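Hypothetical protein (Bacteroides uniformis, PDB 4QE0) is of unknown function but is a DUF5043 family member that folds around an antiparallel beta sheet. Local coordinates at residues Tyr31-Tyr45 and Met119-Tyr131. Numbering follows the deposited sequence.
Sequences YQCDVDDGSQFVTLY and MEVNFNFFTFEPY
Gln40 and Thr127 meet through both backbone and side chain where the turn between strands 31-36 and 41-45 comes up against the chain leaving strand 119-126. Thr127 N donates to Gln40 O at 2.9 Å. Followed outward, the Gln40 side chain starts with CB, which lies 3.3 Å from Thr127 OG1, with the Phe128 ring beyond; CG sits beside the same Thr127 OG1; the chain then bends at chi2 (-69°), which sets OE1 toward Thr127 and NE2 toward Asp37. There OE1 accepts from Thr127 OG1 at 2.6 Å, in the carbonyl plane and on a lone pair, while NE2 donates to Asp37 O, which lies in the amide plane of Gln40. With both ends engaged, the amide's flip is fixed; an alanine here would probably leave the Thr127 hydroxyl and Asp37 O without these mates. Strands 31-36 and 41-45 form a beta hairpin, and strand 41-45 also pairs antiparallel with 119-126 (axes at 158°) in the middle of a six-stranded antiparallel sheet. Hydrogen-bonded pairs Val42-Phe125 and Leu44-Phe123 alternate with non-hydrogen-bonded ones. Val42 O accepts twice, from Phe125 N and Asn124 ND2, which arrive from opposite faces of its plane. The Asn124 amide lies nearly parallel to the Phe41 ring (6°), with Asn124 ND2 3.4 Å from Phe41 CE2. On the same side, Phe41 CD1 sits over a face of the Phe126 ring, 3.5 Å from Phe126 CZ. The other side, covered by helix 136-143 at Leu44 and Phe123, has Val42 CB in a CH-pi contact 4.2 Å from the Phe125 ring centroid, while Leu44 CD2 meets that ring's edge at Phe125 CE2, 4.1 Å away.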
loop_
_atom_site.group_PDB
_atom_site.type_symbol
_atom_site.label_atom_id
_atom_site.label_comp_id
_atom_site.label_asym_id
_atom_site.label_seq_id
_atom_site.Cartn_x
_atom_site.Cartn_y
_atom_site.Cartn_z
ATOM N N TYR A 31 -6.975 21.139 0.475
ATOM C CA TYR A 31 -5.763 21.056 1.272
ATOM C C TYR A 31 -5.271 22.444 1.628
ATOM O O TYR A 31 -5.355 23.385 0.827
ATOM C CB TYR A 31 -4.653 20.301 0.526
ATOM C CG TYR A 31 -4.525 18.844 0.937
ATOM C CD1 TYR A 31 -5.620 17.976 0.898
ATOM C CD2 TYR A 31 -3.316 18.339 1.371
ATOM C CE1 TYR A 31 -5.505 16.638 1.262
ATOM C CE2 TYR A 31 -3.189 17.007 1.742
ATOM C CZ TYR A 31 -4.279 16.163 1.691
ATOM O OH TYR A 31 -4.141 14.844 2.073
ATOM N N GLN A 32 -4.741 22.550 2.831
ATOM C CA GLN A 32 -4.098 23.754 3.320
ATOM C C GLN A 32 -2.598 23.526 3.294
ATOM O O GLN A 32 -2.104 22.471 3.708
ATOM C CB GLN A 32 -4.540 24.054 4.754
ATOM C CG GLN A 32 -3.933 25.319 5.355
ATOM C CD GLN A 32 -4.301 26.556 4.560
ATOM O OE1 GLN A 32 -5.409 26.643 4.016
ATOM N NE2 GLN A 32 -3.364 27.486 4.434
ATOM N N CYS A 33 -1.887 24.522 2.804
ATOM C CA CYS A 33 -0.453 24.522 2.770
ATOM C C CYS A 33 0.032 25.715 3.624
ATOM O O CYS A 33 -0.194 26.850 3.267
ATOM C CB CYS A 33 -0.026 24.634 1.313
ATOM S SG CYS A 33 1.709 24.975 1.023
ATOM N N ASP A 34 0.645 25.439 4.767
ATOM C CA ASP A 34 1.192 26.469 5.651
ATOM C C ASP A 34 2.704 26.481 5.496
ATOM O O ASP A 34 3.349 25.444 5.638
ATOM C CB ASP A 34 0.843 26.178 7.125
ATOM C CG ASP A 34 -0.624 26.382 7.447
ATOM O OD1 ASP A 34 -1.330 27.097 6.700
ATOM O OD2 ASP A 34 -1.069 25.811 8.475
ATOM N N VAL A 35 3.275 27.640 5.186
ATOM C CA VAL A 35 4.725 27.759 4.986
ATOM C C VAL A 35 5.332 28.812 5.924
ATOM O O VAL A 35 4.873 29.940 5.964
ATOM C CB VAL A 35 5.067 28.144 3.535
ATOM C CG1 VAL A 35 6.585 28.199 3.347
ATOM C CG2 VAL A 35 4.462 27.142 2.566
ATOM N N ASP A 36 6.345 28.426 6.683
ATOM C CA ASP A 36 7.102 29.368 7.524
ATOM C C ASP A 36 8.153 30.038 6.656
ATOM O O ASP A 36 9.001 29.365 6.086
ATOM C CB ASP A 36 7.773 28.639 8.678
ATOM C CG ASP A 36 8.645 29.565 9.537
ATOM O OD1 ASP A 36 8.126 30.572 10.051
ATOM O OD2 ASP A 36 9.851 29.301 9.689
ATOM N N ASP A 37 8.115 31.365 6.561
ATOM C CA ASP A 37 8.949 32.043 5.587
ATOM C C ASP A 37 10.454 31.930 5.867
ATOM O O ASP A 37 11.235 31.716 4.943
ATOM C CB ASP A 37 8.495 33.494 5.404
ATOM C CG ASP A 37 7.202 33.608 4.555
ATOM O OD1 ASP A 37 6.790 32.622 3.872
ATOM O OD2 ASP A 37 6.605 34.698 4.566
ATOM N N GLY A 38 10.847 32.012 7.130
ATOM C CA GLY A 38 12.262 31.933 7.506
ATOM C C GLY A 38 12.895 30.575 7.222
ATOM O O GLY A 38 13.963 30.477 6.601
ATOM N N SER A 39 12.225 29.522 7.659
ATOM C CA SER A 39 12.771 28.161 7.524
ATOM C C SER A 39 12.394 27.472 6.204
ATOM O O SER A 39 12.998 26.467 5.851
ATOM C CB SER A 39 12.243 27.311 8.667
ATOM O OG SER A 39 10.837 27.193 8.542
ATOM N N GLN A 40 11.391 28.009 5.518
ATOM C CA GLN A 40 10.804 27.402 4.326
ATOM C C GLN A 40 10.225 25.988 4.603
ATOM O O GLN A 40 10.169 25.146 3.715
ATOM C CB GLN A 40 11.824 27.408 3.193
ATOM C CG GLN A 40 12.121 28.826 2.705
ATOM C CD GLN A 40 10.931 29.416 1.993
ATOM O OE1 GLN A 40 10.507 28.894 0.970
ATOM N NE2 GLN A 40 10.385 30.499 2.522
ATOM N N PHE A 41 9.782 25.777 5.838
ATOM C CA PHE A 41 9.170 24.525 6.279
ATOM C C PHE A 41 7.685 24.537 5.950
ATOM O O PHE A 41 6.984 25.519 6.227
ATOM C CB PHE A 41 9.358 24.401 7.789
ATOM C CG PHE A 41 9.011 23.056 8.365
ATOM C CD1 PHE A 41 9.665 21.925 7.927
ATOM C CD2 PHE A 41 8.069 22.938 9.369
ATOM C CE1 PHE A 41 9.388 20.693 8.476
ATOM C CE2 PHE A 41 7.781 21.692 9.925
ATOM C CZ PHE A 41 8.449 20.585 9.478
ATOM N N VAL A 42 7.220 23.469 5.310
ATOM C CA VAL A 42 5.854 23.345 4.845
ATOM C C VAL A 42 5.111 22.336 5.692
ATOM O O VAL A 42 5.650 21.285 5.992
ATOM C CB VAL A 42 5.803 22.854 3.390
ATOM C CG1 VAL A 42 4.368 22.771 2.897
ATOM C CG2 VAL A 42 6.642 23.746 2.490
ATOM N N THR A 43 3.877 22.673 6.055
ATOM C CA THR A 43 2.947 21.744 6.703
ATOM C C THR A 43 1.741 21.664 5.758
ATOM O O THR A 43 1.110 22.672 5.469
ATOM C CB THR A 43 2.542 22.233 8.113
ATOM O OG1 THR A 43 3.719 22.434 8.913
ATOM C CG2 THR A 43 1.629 21.225 8.807
ATOM N N LEU A 44 1.484 20.473 5.225
ATOM C CA LEU A 44 0.480 20.239 4.194
ATOM C C LEU A 44 -0.554 19.270 4.726
ATOM O O LEU A 44 -0.202 18.168 5.172
ATOM C CB LEU A 44 1.167 19.669 2.948
ATOM C CG LEU A 44 0.288 19.350 1.738
ATOM C CD1 LEU A 44 -0.297 20.652 1.194
ATOM C CD2 LEU A 44 1.071 18.610 0.660
ATOM N N TYR A 45 -1.826 19.658 4.670
ATOM C CA TYR A 45 -2.890 18.881 5.291
ATOM C C TYR A 45 -4.253 19.168 4.737
ATOM O O TYR A 45 -4.533 20.281 4.321
ATOM C CB TYR A 45 -2.920 19.103 6.805
ATOM C CG TYR A 45 -3.054 20.533 7.267
ATOM C CD1 TYR A 45 -1.957 21.392 7.267
ATOM C CD2 TYR A 45 -4.268 21.029 7.729
ATOM C CE1 TYR A 45 -2.065 22.704 7.716
ATOM C CE2 TYR A 45 -4.371 22.331 8.198
ATOM C CZ TYR A 45 -3.263 23.161 8.185
ATOM O OH TYR A 45 -3.326 24.467 8.609
HETATM N N MSE A 119 -7.212 9.114 12.306
HETATM C CA MSE A 119 -8.180 10.199 12.182
HETATM C C MSE A 119 -7.743 11.240 11.194
HETATM O O MSE A 119 -8.566 11.778 10.461
HETATM C CB MSE A 119 -8.343 10.871 13.549
HETATM C CG MSE A 119 -9.069 9.954 14.508
HETATM SE SE MSE A 119 -9.328 10.918 16.228
HETATM C CE MSE A 119 -7.531 11.650 16.602
ATOM N N GLU A 120 -6.449 11.551 11.172
ATOM C CA GLU A 120 -5.889 12.593 10.303
ATOM C C GLU A 120 -4.470 12.209 9.876
ATOM O O GLU A 120 -3.788 11.457 10.582
ATOM C CB GLU A 120 -5.790 13.945 11.041
ATOM C CG GLU A 120 -7.110 14.477 11.556
ATOM C CD GLU A 120 -7.027 15.868 12.186
ATOM O OE1 GLU A 120 -5.933 16.503 12.259
ATOM O OE2 GLU A 120 -8.108 16.341 12.614
ATOM N N VAL A 121 -4.059 12.762 8.743
ATOM C CA VAL A 121 -2.717 12.609 8.200
ATOM C C VAL A 121 -2.244 13.990 7.790
ATOM O O VAL A 121 -3.018 14.783 7.240
ATOM C CB VAL A 121 -2.689 11.666 6.978
ATOM C CG1 VAL A 121 -1.279 11.541 6.434
ATOM C CG2 VAL A 121 -3.227 10.282 7.342
ATOM N N ASN A 122 -0.984 14.291 8.040
ATOM C CA ASN A 122 -0.390 15.491 7.489
ATOM C C ASN A 122 1.046 15.238 7.091
ATOM O O ASN A 122 1.621 14.195 7.442
ATOM C CB ASN A 122 -0.559 16.694 8.414
ATOM C CG ASN A 122 0.154 16.543 9.737
ATOM O OD1 ASN A 122 1.365 16.492 9.783
ATOM N ND2 ASN A 122 -0.604 16.535 10.823
ATOM N N PHE A 123 1.582 16.150 6.299
ATOM C CA PHE A 123 2.890 16.003 5.668
ATOM C C PHE A 123 3.765 17.229 5.981
ATOM O O PHE A 123 3.265 18.362 6.062
ATOM C CB PHE A 123 2.722 15.849 4.163
ATOM C CG PHE A 123 1.832 14.716 3.763
ATOM C CD1 PHE A 123 2.320 13.419 3.749
ATOM C CD2 PHE A 123 0.489 14.919 3.467
ATOM C CE1 PHE A 123 1.486 12.356 3.418
ATOM C CE2 PHE A 123 -0.340 13.850 3.127
ATOM C CZ PHE A 123 0.169 12.569 3.092
ATOM N N ASN A 124 5.072 17.004 6.135
ATOM C CA ASN A 124 6.023 18.096 6.309
ATOM C C ASN A 124 7.215 17.884 5.392
ATOM O O ASN A 124 7.685 16.759 5.204
ATOM C CB ASN A 124 6.544 18.217 7.751
ATOM C CG ASN A 124 5.486 18.653 8.736
ATOM O OD1 ASN A 124 5.027 17.858 9.529
ATOM N ND2 ASN A 124 5.101 19.914 8.693
ATOM N N PHE A 125 7.683 18.982 4.806
ATOM C CA PHE A 125 8.892 18.996 4.007
ATOM C C PHE A 125 9.286 20.469 3.823
ATOM O O PHE A 125 8.618 21.348 4.353
ATOM C CB PHE A 125 8.659 18.347 2.634
ATOM C CG PHE A 125 7.414 18.828 1.936
ATOM C CD1 PHE A 125 7.437 19.974 1.139
ATOM C CD2 PHE A 125 6.219 18.118 2.060
ATOM C CE1 PHE A 125 6.289 20.416 0.514
ATOM C CE2 PHE A 125 5.076 18.537 1.413
ATOM C CZ PHE A 125 5.108 19.683 0.639
ATOM N N PHE A 126 10.354 20.729 3.089
ATOM C CA PHE A 126 10.808 22.113 2.864
ATOM C C PHE A 126 10.576 22.507 1.415
ATOM O O PHE A 126 10.590 21.656 0.533
ATOM C CB PHE A 126 12.280 22.237 3.229
ATOM C CG PHE A 126 12.555 22.067 4.704
ATOM C CD1 PHE A 126 12.729 20.808 5.267
ATOM C CD2 PHE A 126 12.662 23.175 5.524
ATOM C CE1 PHE A 126 12.987 20.658 6.619
ATOM C CE2 PHE A 126 12.939 23.040 6.868
ATOM C CZ PHE A 126 13.101 21.786 7.422
ATOM N N THR A 127 10.397 23.803 1.160
ATOM C CA THR A 127 10.084 24.260 -0.189
ATOM C C THR A 127 11.237 24.038 -1.161
ATOM O O THR A 127 11.029 23.970 -2.376
ATOM C CB THR A 127 9.782 25.752 -0.241
ATOM O OG1 THR A 127 10.968 26.465 0.108
ATOM C CG2 THR A 127 8.650 26.110 0.685
ATOM N N PHE A 128 12.447 23.894 -0.629
ATOM C CA PHE A 128 13.627 23.653 -1.454
ATOM C C PHE A 128 13.896 22.175 -1.718
ATOM O O PHE A 128 14.879 21.835 -2.377
ATOM C CB PHE A 128 14.858 24.314 -0.846
ATOM C CG PHE A 128 15.062 24.017 0.627
ATOM C CD1 PHE A 128 15.608 22.825 1.041
ATOM C CD2 PHE A 128 14.740 24.973 1.581
ATOM C CE1 PHE A 128 15.822 22.577 2.385
ATOM C CE2 PHE A 128 14.943 24.728 2.916
ATOM C CZ PHE A 128 15.491 23.537 3.318
ATOM N N GLU A 129 13.013 21.297 -1.242
ATOM C CA GLU A 129 13.145 19.867 -1.459
ATOM C C GLU A 129 12.230 19.397 -2.587
ATOM O O GLU A 129 11.256 20.061 -2.903
ATOM C CB GLU A 129 12.795 19.113 -0.163
ATOM C CG GLU A 129 13.798 19.337 0.962
ATOM C CD GLU A 129 13.398 18.691 2.283
ATOM O OE1 GLU A 129 12.177 18.428 2.508
ATOM O OE2 GLU A 129 14.319 18.462 3.103
ATOM N N PRO A 130 12.522 18.224 -3.160
ATOM C CA PRO A 130 11.708 17.730 -4.282
ATOM C C PRO A 130 10.253 17.420 -3.920
ATOM O O PRO A 130 9.390 17.468 -4.798
ATOM C CB PRO A 130 12.438 16.466 -4.745
ATOM C CG PRO A 130 13.431 16.145 -3.679
ATOM C CD PRO A 130 13.713 17.386 -2.907
ATOM N N TYR A 131 9.969 17.187 -2.641
ATOM C CA TYR A 131 8.578 16.988 -2.180
ATOM C C TYR A 131 7.682 18.186 -2.470
ATOM O O TYR A 131 6.453 18.056 -2.585
ATOM C CB TYR A 131 8.553 16.616 -0.695
ATOM C CG TYR A 131 9.241 15.306 -0.484
ATOM C CD1 TYR A 131 8.661 14.115 -0.943
ATOM C CD2 TYR A 131 10.511 15.246 0.076
ATOM C CE1 TYR A 131 9.324 12.907 -0.820
ATOM C CE2 TYR A 131 11.168 14.039 0.219
ATOM C CZ TYR A 131 10.562 12.870 -0.232
ATOM O OH TYR A 131 11.208 11.679 -0.090
HETATM O O HOH W 1 -4.128 15.412 4.897
#